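Local coordinates for UDP-N-acetylglucosamine 4,6-dehydratase (Vibrio fischeri, PDB 3PVZ), which binds NAD and probably acts as a lyase that dehydrates UDP-N-acetylglucosamine, at residues L354-Q359 and V376-I381; S9-D14 and R232-P237; H19-A24 and A335-L340. All coordinates share one frame; numbering follows the deposited sequence.

Interaction 1: L354-Q359 and V376-I381; sequences LELFEQ and VQLFFI
Phe-357 faces Leu-378 across two helices that run almost exactly antiparallel, at 172°, with their axes 10.8 Å apart. The CA atoms of Phe-357 and Leu-378 are 7.3 Å apart. At that spacing the backbones do not touch, and large apolar side chains fill the gap. Phe-357 and Leu-378 share most of the filling. The phenylalanine has its CG trans to the backbone N (chi1 -171°), which swings the ring off the helix toward the partner although the CB itself does not point there. CD1 of the ring is 3.7 Å from Leu-378 CD2, which comes in obliquely, the two side chains meeting nearly at right angles. The next ring atom, Phe-357 CE1, is 3.8 Å from Phe-379 CE1, and this atom of Phe-379 lies at the edge of the Phe-357 ring, close to its plane.

The two helices, 351-367 and 372-382, form an antiparallel helical hairpin near the C terminus, joined by a short turn. It sits on helices 131-154 and 174-189: Phe-357 packs on Ile-138 and Val-142 and its ring meets that of Phe-143, while Phe-379 rests on Met-174 and Ala-177. The side chain of Phe-379 is about 9 Å from that of Lys-179, an NAD-binding residue.

On the outer side of the hairpin the contact is methyl to methyl: Leu-356 sends CD2 to within 3.6 Å of Ile-381 CG2, crossing it roughly perpendicularly. A looser approach leaves Leu-356 CG 4.4 Å from Leu-378 CD1. No hydrogen bond joins the two segments.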
# COMPACT_ATOMS: atom_id res chain seq x y z
N LEU A 354 15.68 3.14 24.97
CA LEU A 354 14.65 3.83 24.17
C LEU A 354 15.12 5.22 23.76
O LEU A 354 14.97 5.62 22.60
CB LEU A 354 13.29 3.90 24.87
CG LEU A 354 12.65 2.56 25.28
CD1 LEU A 354 11.18 2.72 25.72
CD2 LEU A 354 12.81 1.52 24.17
N GLU A 355 15.72 5.93 24.69
CA GLU A 355 16.24 7.25 24.37
C GLU A 355 17.34 7.17 23.33
O GLU A 355 17.32 7.97 22.40
CB GLU A 355 16.71 7.99 25.61
CG GLU A 355 15.53 8.67 26.35
CD GLU A 355 15.85 8.96 27.83
OE1 GLU A 355 17.00 8.68 28.26
OE2 GLU A 355 14.94 9.47 28.54
N LEU A 356 18.25 6.21 23.49
CA LEU A 356 19.34 5.97 22.53
C LEU A 356 18.80 5.81 21.12
O LEU A 356 19.27 6.46 20.18
CB LEU A 356 20.14 4.72 22.91
CG LEU A 356 21.35 4.31 22.08
CD1 LEU A 356 22.43 5.35 22.16
CD2 LEU A 356 21.93 2.99 22.54
N PHE A 357 17.80 4.94 20.99
CA PHE A 357 17.21 4.60 19.71
C PHE A 357 16.60 5.85 19.09
O PHE A 357 16.86 6.16 17.95
CB PHE A 357 16.16 3.49 19.90
CG PHE A 357 15.64 2.89 18.62
CD1 PHE A 357 16.36 1.91 17.96
CD2 PHE A 357 14.45 3.31 18.09
CE1 PHE A 357 15.88 1.35 16.79
CE2 PHE A 357 13.98 2.76 16.90
CZ PHE A 357 14.72 1.77 16.25
N GLU A 358 15.82 6.60 19.86
CA GLU A 358 15.26 7.85 19.33
C GLU A 358 16.36 8.85 18.97
O GLU A 358 16.25 9.56 18.00
CB GLU A 358 14.33 8.51 20.33
CG GLU A 358 13.07 7.72 20.66
CD GLU A 358 12.41 8.17 21.97
OE1 GLU A 358 13.14 8.75 22.82
OE2 GLU A 358 11.18 7.95 22.14
N GLN A 359 17.43 8.91 19.76
CA GLN A 359 18.50 9.86 19.51
C GLN A 359 19.30 9.51 18.26
O GLN A 359 19.48 10.35 17.39
CB GLN A 359 19.43 9.98 20.74
CG GLN A 359 20.50 11.05 20.59
CD GLN A 359 21.59 10.98 21.66
OE1 GLN A 359 21.83 9.93 22.28
NE2 GLN A 359 22.27 12.11 21.88
N VAL A 376 21.72 -1.84 11.69
CA VAL A 376 22.01 -3.17 12.26
C VAL A 376 22.81 -3.04 13.54
O VAL A 376 22.51 -3.72 14.52
CB VAL A 376 22.77 -4.08 11.29
CG1 VAL A 376 23.18 -5.38 12.00
CG2 VAL A 376 21.92 -4.40 10.06
N GLN A 377 23.80 -2.17 13.56
CA GLN A 377 24.60 -1.98 14.77
C GLN A 377 23.78 -1.43 15.93
O GLN A 377 23.94 -1.84 17.07
CB GLN A 377 25.79 -1.08 14.49
CG GLN A 377 26.86 -1.76 13.67
CD GLN A 377 27.42 -3.02 14.35
OE1 GLN A 377 27.83 -2.99 15.51
NE2 GLN A 377 27.40 -4.13 13.62
N LEU A 378 22.91 -0.48 15.64
CA LEU A 378 22.00 0.01 16.64
C LEU A 378 21.06 -1.13 17.11
O LEU A 378 20.83 -1.28 18.30
CB LEU A 378 21.21 1.19 16.08
CG LEU A 378 20.09 1.78 16.90
CD1 LEU A 378 20.65 2.37 18.18
CD2 LEU A 378 19.41 2.81 16.02
N PHE A 379 20.55 -1.92 16.18
CA PHE A 379 19.71 -3.06 16.55
C PHE A 379 20.47 -4.06 17.44
O PHE A 379 19.86 -4.67 18.30
CB PHE A 379 19.15 -3.80 15.32
CG PHE A 379 17.90 -3.17 14.73
CD1 PHE A 379 17.73 -1.79 14.66
CD2 PHE A 379 16.92 -3.97 14.20
CE1 PHE A 379 16.60 -1.25 14.08
CE2 PHE A 379 15.79 -3.42 13.63
CZ PHE A 379 15.64 -2.06 13.57
N PHE A 380 21.77 -4.24 17.25
CA PHE A 380 22.52 -5.14 18.14
C PHE A 380 22.59 -4.60 19.57
O PHE A 380 22.53 -5.37 20.54
CB PHE A 380 23.94 -5.42 17.62
CG PHE A 380 24.00 -6.28 16.37
CD1 PHE A 380 22.91 -7.06 15.97
CD2 PHE A 380 25.17 -6.33 15.61
CE1 PHE A 380 22.99 -7.86 14.81
CE2 PHE A 380 25.25 -7.12 14.45
CZ PHE A 380 24.16 -7.89 14.07
N ILE A 381 22.68 -3.28 19.73
CA ILE A 381 22.68 -2.68 21.07
C ILE A 381 21.29 -2.81 21.69
O ILE A 381 21.16 -3.16 22.85
CB ILE A 381 23.19 -1.21 21.05
CG1 ILE A 381 24.72 -1.22 20.87
CG2 ILE A 381 22.78 -0.49 22.32
CD1 ILE A 381 25.37 0.14 20.50

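Interaction 2: S9-D14 and R232-P237; sequences SLIGRD and RYFVTP
Ile-11 and Phe-234 make the tight half of this contact, their CA atoms 6.3 Å apart. The isoleucine presses on the phenylalanine with two branches. CG2 lies 3.4 Å from Phe-234 CB; CD1 reaches the backbone, 3.3 Å from Phe-234 O. The second approach follows from the first torsion of Ile-11, which holds CG1 between the backbone N and the carbonyl carbon (chi1 54°) and brings the ethyl arm over to the strand's backbone at Phe-234.

The opposite extreme is the solvent-exposed turn at Gly-12, which, with positive phi, is the C-prime residue of the Schellman motif ending helix 7-10 (Arg-13 N to Leu-8 O, Gly-12 N to Ser-9 O). Just after it, Arg-13 turns back to the strand, and its NH2 gives a nearly straight hydrogen bond to Phe-234 O (3.0 Å, 164°), within the guanidinium plane and on a carbonyl lone pair. The same NH2 forms a salt bridge with Glu-239, whose OE1 also accepts a hydrogen bond from Thr-236 N, at the N-cap of helix 237-250. Val-235 packs on Val-203, an NAD-binding residue, its side chain about 7 Å from the bound NAD.

Arg-13 thus ties the N-terminal arm to the C-terminal end of strand 231-235 and the next helix; Glu-239 probably balances its buried charge and, with the Phe-234 carbonyl, fixes the guanidinium's rotation.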
# COMPACT_ATOMS: atom_id res chain seq x y z
N SER A 9 -12.21 -24.90 3.60
CA SER A 9 -11.91 -26.15 2.91
C SER A 9 -10.49 -26.12 2.32
O SER A 9 -9.80 -27.11 2.38
CB SER A 9 -12.96 -26.49 1.84
OG SER A 9 -13.29 -25.36 1.05
N LEU A 10 -10.03 -24.98 1.81
CA LEU A 10 -8.65 -24.89 1.29
C LEU A 10 -7.59 -25.11 2.36
O LEU A 10 -6.55 -25.70 2.07
CB LEU A 10 -8.38 -23.56 0.59
CG LEU A 10 -8.83 -23.52 -0.85
CD1 LEU A 10 -8.51 -22.19 -1.44
CD2 LEU A 10 -8.16 -24.63 -1.66
N ILE A 11 -7.84 -24.68 3.59
CA ILE A 11 -6.83 -24.85 4.62
C ILE A 11 -7.13 -26.08 5.48
O ILE A 11 -6.78 -26.13 6.67
CB ILE A 11 -6.57 -23.55 5.47
CG1 ILE A 11 -7.86 -23.00 6.07
CG2 ILE A 11 -5.94 -22.51 4.60
CD1 ILE A 11 -7.65 -21.82 7.03
N GLY A 12 -7.76 -27.08 4.87
CA GLY A 12 -7.88 -28.41 5.48
C GLY A 12 -8.69 -28.47 6.76
O GLY A 12 -8.41 -29.29 7.63
N ARG A 13 -9.69 -27.60 6.86
CA ARG A 13 -10.58 -27.52 8.01
C ARG A 13 -11.99 -27.34 7.48
O ARG A 13 -12.18 -27.07 6.32
CB ARG A 13 -10.22 -26.31 8.90
CG ARG A 13 -9.05 -26.52 9.84
CD ARG A 13 -9.03 -25.48 11.02
NE ARG A 13 -8.44 -24.19 10.64
CZ ARG A 13 -9.04 -23.01 10.76
NH1 ARG A 13 -10.26 -22.89 11.27
NH2 ARG A 13 -8.40 -21.92 10.38
N ASP A 14 -12.98 -27.49 8.35
CA ASP A 14 -14.38 -27.36 7.95
C ASP A 14 -15.18 -26.45 8.91
O ASP A 14 -16.29 -26.03 8.59
CB ASP A 14 -14.96 -28.79 7.76
CG ASP A 14 -16.37 -28.96 8.30
OD1 ASP A 14 -17.32 -28.31 7.79
OD2 ASP A 14 -16.52 -29.81 9.22
N ARG A 232 2.78 -24.46 7.28
CA ARG A 232 2.29 -23.48 8.26
C ARG A 232 0.92 -23.86 8.75
O ARG A 232 0.23 -24.66 8.11
CB ARG A 232 2.19 -22.07 7.66
CG ARG A 232 3.48 -21.48 7.14
CD ARG A 232 4.38 -21.03 8.26
NE ARG A 232 5.59 -20.40 7.73
CZ ARG A 232 6.84 -20.85 7.89
NH1 ARG A 232 7.12 -21.97 8.57
NH2 ARG A 232 7.84 -20.16 7.35
N TYR A 233 0.54 -23.24 9.87
CA TYR A 233 -0.84 -23.10 10.28
C TYR A 233 -1.50 -21.90 9.65
O TYR A 233 -0.95 -20.79 9.64
CB TYR A 233 -0.92 -22.91 11.78
CG TYR A 233 -0.41 -24.06 12.60
CD1 TYR A 233 -1.03 -25.30 12.53
CD2 TYR A 233 0.65 -23.89 13.47
CE1 TYR A 233 -0.57 -26.39 13.32
CE2 TYR A 233 1.13 -24.95 14.24
CZ TYR A 233 0.52 -26.19 14.16
OH TYR A 233 1.01 -27.19 14.91
N PHE A 234 -2.71 -22.11 9.16
CA PHE A 234 -3.46 -21.11 8.49
C PHE A 234 -4.80 -20.81 9.15
O PHE A 234 -5.51 -21.70 9.60
CB PHE A 234 -3.73 -21.55 7.06
CG PHE A 234 -2.50 -21.59 6.22
CD1 PHE A 234 -2.13 -20.50 5.45
CD2 PHE A 234 -1.70 -22.75 6.20
CE1 PHE A 234 -0.99 -20.54 4.68
CE2 PHE A 234 -0.58 -22.78 5.44
CZ PHE A 234 -0.21 -21.70 4.67
N VAL A 235 -5.17 -19.54 9.17
CA VAL A 235 -6.48 -19.10 9.60
C VAL A 235 -7.11 -18.30 8.49
O VAL A 235 -6.42 -17.89 7.57
CB VAL A 235 -6.43 -18.23 10.84
CG1 VAL A 235 -5.97 -19.04 12.03
CG2 VAL A 235 -5.51 -17.02 10.63
N THR A 236 -8.43 -18.12 8.58
CA THR A 236 -9.17 -17.23 7.72
C THR A 236 -9.06 -15.74 8.13
O THR A 236 -8.86 -15.39 9.31
CB THR A 236 -10.67 -17.59 7.66
OG1 THR A 236 -11.26 -17.33 8.94
CG2 THR A 236 -10.86 -19.10 7.33
N PRO A 237 -9.24 -14.86 7.14
CA PRO A 237 -9.38 -13.45 7.45
C PRO A 237 -10.37 -13.20 8.60
O PRO A 237 -10.00 -12.51 9.54
CB PRO A 237 -9.89 -12.86 6.13
CG PRO A 237 -9.28 -13.73 5.10
CD PRO A 237 -9.37 -15.11 5.69

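Interaction 3: H19-A24 and A335-L340; sequences HQDINA and ARFDNL
The first turn of helix 19-34 meets the loop that leads into strand 340-344 of the main Rossmann-type sheet, and Asp-21 carries most of the joint. Its buried carboxylate accepts hydrogen bonds from two successive backbone amides: Asp-338 N gives to OD1 at 2.9 Å, Asn-339 N to OD2 at 2.6 Å. Both donors arrive on the syn sides of the oxygens, the first using a syn lone pair and the second standing 23° out of the carboxylate plane. With CG opposite the carbonyl carbon (chi1 -65°), the carboxylate of Asp-21 is brought to the loop amides.

Asn-339 answers in the reverse direction. Its side chain slides antiparallel past that of Asp-21, and OD1 accepts a hydrogen bond from Asp-21 N at 3.0 Å, an amide of the helix's first turn. The other end of the same side-chain amide, ND2, makes a weak hydrogen bond to Gln-20 OE1 (3.2 Å), the two amide planes being 64° apart. Next to the carboxylate, Phe-337 turns its ring edge to Asp-21 OD1, and its CB is 3.6 Å from Asp-21 OD2.

Lys-260 NZ hydrogen-bonds to the backbone O atoms of Phe-337 and Asp-338. Paired side-chain-to-backbone hydrogen bonds, running both ways, thus join the N-terminal turn of helix 19-34 to the loop entering strand 340-344 of the Rossmann-type sheet.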
# COMPACT_ATOMS: atom_id res chain seq x y z
N HIS A 19 -15.72 -20.18 17.22
CA HIS A 19 -17.16 -20.26 17.31
C HIS A 19 -17.68 -20.29 18.76
O HIS A 19 -18.66 -19.61 19.10
CB HIS A 19 -17.66 -21.47 16.50
CG HIS A 19 -19.14 -21.54 16.39
ND1 HIS A 19 -19.90 -22.35 17.20
CD2 HIS A 19 -20.01 -20.85 15.61
CE1 HIS A 19 -21.18 -22.19 16.90
NE2 HIS A 19 -21.27 -21.28 15.95
N GLN A 20 -17.00 -21.02 19.63
CA GLN A 20 -17.43 -21.10 21.03
C GLN A 20 -17.20 -19.79 21.84
O GLN A 20 -18.09 -19.32 22.55
CB GLN A 20 -16.74 -22.28 21.73
CG GLN A 20 -17.11 -23.67 21.15
CD GLN A 20 -16.46 -23.98 19.76
OE1 GLN A 20 -15.55 -23.27 19.28
NE2 GLN A 20 -16.95 -25.05 19.10
N ASP A 21 -16.00 -19.21 21.72
CA ASP A 21 -15.69 -17.97 22.42
C ASP A 21 -16.45 -16.79 21.90
O ASP A 21 -16.92 -15.97 22.66
CB ASP A 21 -14.20 -17.70 22.34
CG ASP A 21 -13.38 -18.76 23.11
OD1 ASP A 21 -13.83 -19.30 24.15
OD2 ASP A 21 -12.27 -19.05 22.70
N ILE A 22 -16.62 -16.70 20.58
CA ILE A 22 -17.40 -15.64 20.00
C ILE A 22 -18.88 -15.75 20.44
O ILE A 22 -19.46 -14.75 20.89
CB ILE A 22 -17.31 -15.62 18.45
CG1 ILE A 22 -15.92 -15.15 18.02
CG2 ILE A 22 -18.42 -14.71 17.83
CD1 ILE A 22 -15.62 -13.63 18.37
N ASN A 23 -19.48 -16.93 20.27
CA ASN A 23 -20.87 -17.14 20.65
C ASN A 23 -21.10 -16.87 22.11
O ASN A 23 -22.05 -16.22 22.46
CB ASN A 23 -21.36 -18.52 20.32
CG ASN A 23 -21.84 -18.63 18.91
OD1 ASN A 23 -22.07 -17.62 18.26
ND2 ASN A 23 -22.01 -19.85 18.42
N ALA A 24 -20.20 -17.35 22.95
CA ALA A 24 -20.30 -17.13 24.40
C ALA A 24 -20.22 -15.64 24.80
O ALA A 24 -20.74 -15.26 25.84
CB ALA A 24 -19.21 -17.94 25.12
N ALA A 335 -7.12 -20.91 30.71
CA ALA A 335 -8.42 -21.17 31.36
C ALA A 335 -9.54 -20.22 30.95
O ALA A 335 -10.70 -20.63 30.90
CB ALA A 335 -8.26 -21.13 32.90
N ARG A 336 -9.23 -18.96 30.68
CA ARG A 336 -10.26 -17.95 30.44
C ARG A 336 -11.13 -18.22 29.21
O ARG A 336 -12.33 -18.01 29.22
CB ARG A 336 -9.62 -16.57 30.34
CG ARG A 336 -10.62 -15.48 30.08
CD ARG A 336 -10.03 -14.12 30.32
NE ARG A 336 -11.05 -13.10 30.18
CZ ARG A 336 -10.85 -11.81 29.92
NH1 ARG A 336 -9.64 -11.31 29.74
NH2 ARG A 336 -11.87 -11.03 29.85
N PHE A 337 -10.52 -18.67 28.13
CA PHE A 337 -11.26 -18.94 26.92
C PHE A 337 -11.02 -20.38 26.47
O PHE A 337 -9.98 -20.96 26.76
CB PHE A 337 -10.87 -17.98 25.80
CG PHE A 337 -11.19 -16.54 26.08
CD1 PHE A 337 -12.50 -16.11 26.11
CD2 PHE A 337 -10.17 -15.61 26.32
CE1 PHE A 337 -12.80 -14.79 26.39
CE2 PHE A 337 -10.46 -14.28 26.57
CZ PHE A 337 -11.77 -13.87 26.61
N ASP A 338 -11.98 -20.93 25.74
CA ASP A 338 -11.90 -22.26 25.18
C ASP A 338 -10.95 -22.34 23.99
O ASP A 338 -10.13 -23.26 23.93
CB ASP A 338 -13.30 -22.78 24.79
CG ASP A 338 -14.12 -23.21 26.02
OD1 ASP A 338 -13.59 -23.22 27.17
OD2 ASP A 338 -15.32 -23.55 25.85
N ASN A 339 -11.07 -21.38 23.08
CA ASN A 339 -10.34 -21.39 21.77
C ASN A 339 -9.13 -20.45 21.73
O ASN A 339 -8.30 -20.57 20.85
CB ASN A 339 -11.29 -20.98 20.64
CG ASN A 339 -12.70 -21.65 20.74
OD1 ASN A 339 -13.75 -20.95 20.73
ND2 ASN A 339 -12.72 -22.99 20.79
N LEU A 340 -9.04 -19.52 22.68
CA LEU A 340 -8.06 -18.46 22.68
C LEU A 340 -7.14 -18.57 23.86
O LEU A 340 -7.57 -18.72 25.01
CB LEU A 340 -8.73 -17.08 22.79
CG LEU A 340 -9.65 -16.66 21.67
CD1 LEU A 340 -10.31 -15.37 22.05
CD2 LEU A 340 -8.92 -16.50 20.32

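Overall arrangement
From the N terminus, residues 9-14 reach across to 232-237 at the end of strand 231-235, so interaction 2 closes a loop of more than 200 residues that takes in the first six parallel strands of the main sheet. Before that loop closes, the first turns of helix 19-34 pack on 335-340, and interaction 3 closes a longer one; the two therefore cross, and their centres lie 19 Å apart. Together they hold the N-terminal arm against parts of the chain that come much later. Interaction 1 follows in series, a local hairpin of the last two helices, with its centre about 39 and 40 Å from those of interactions 2 and 3.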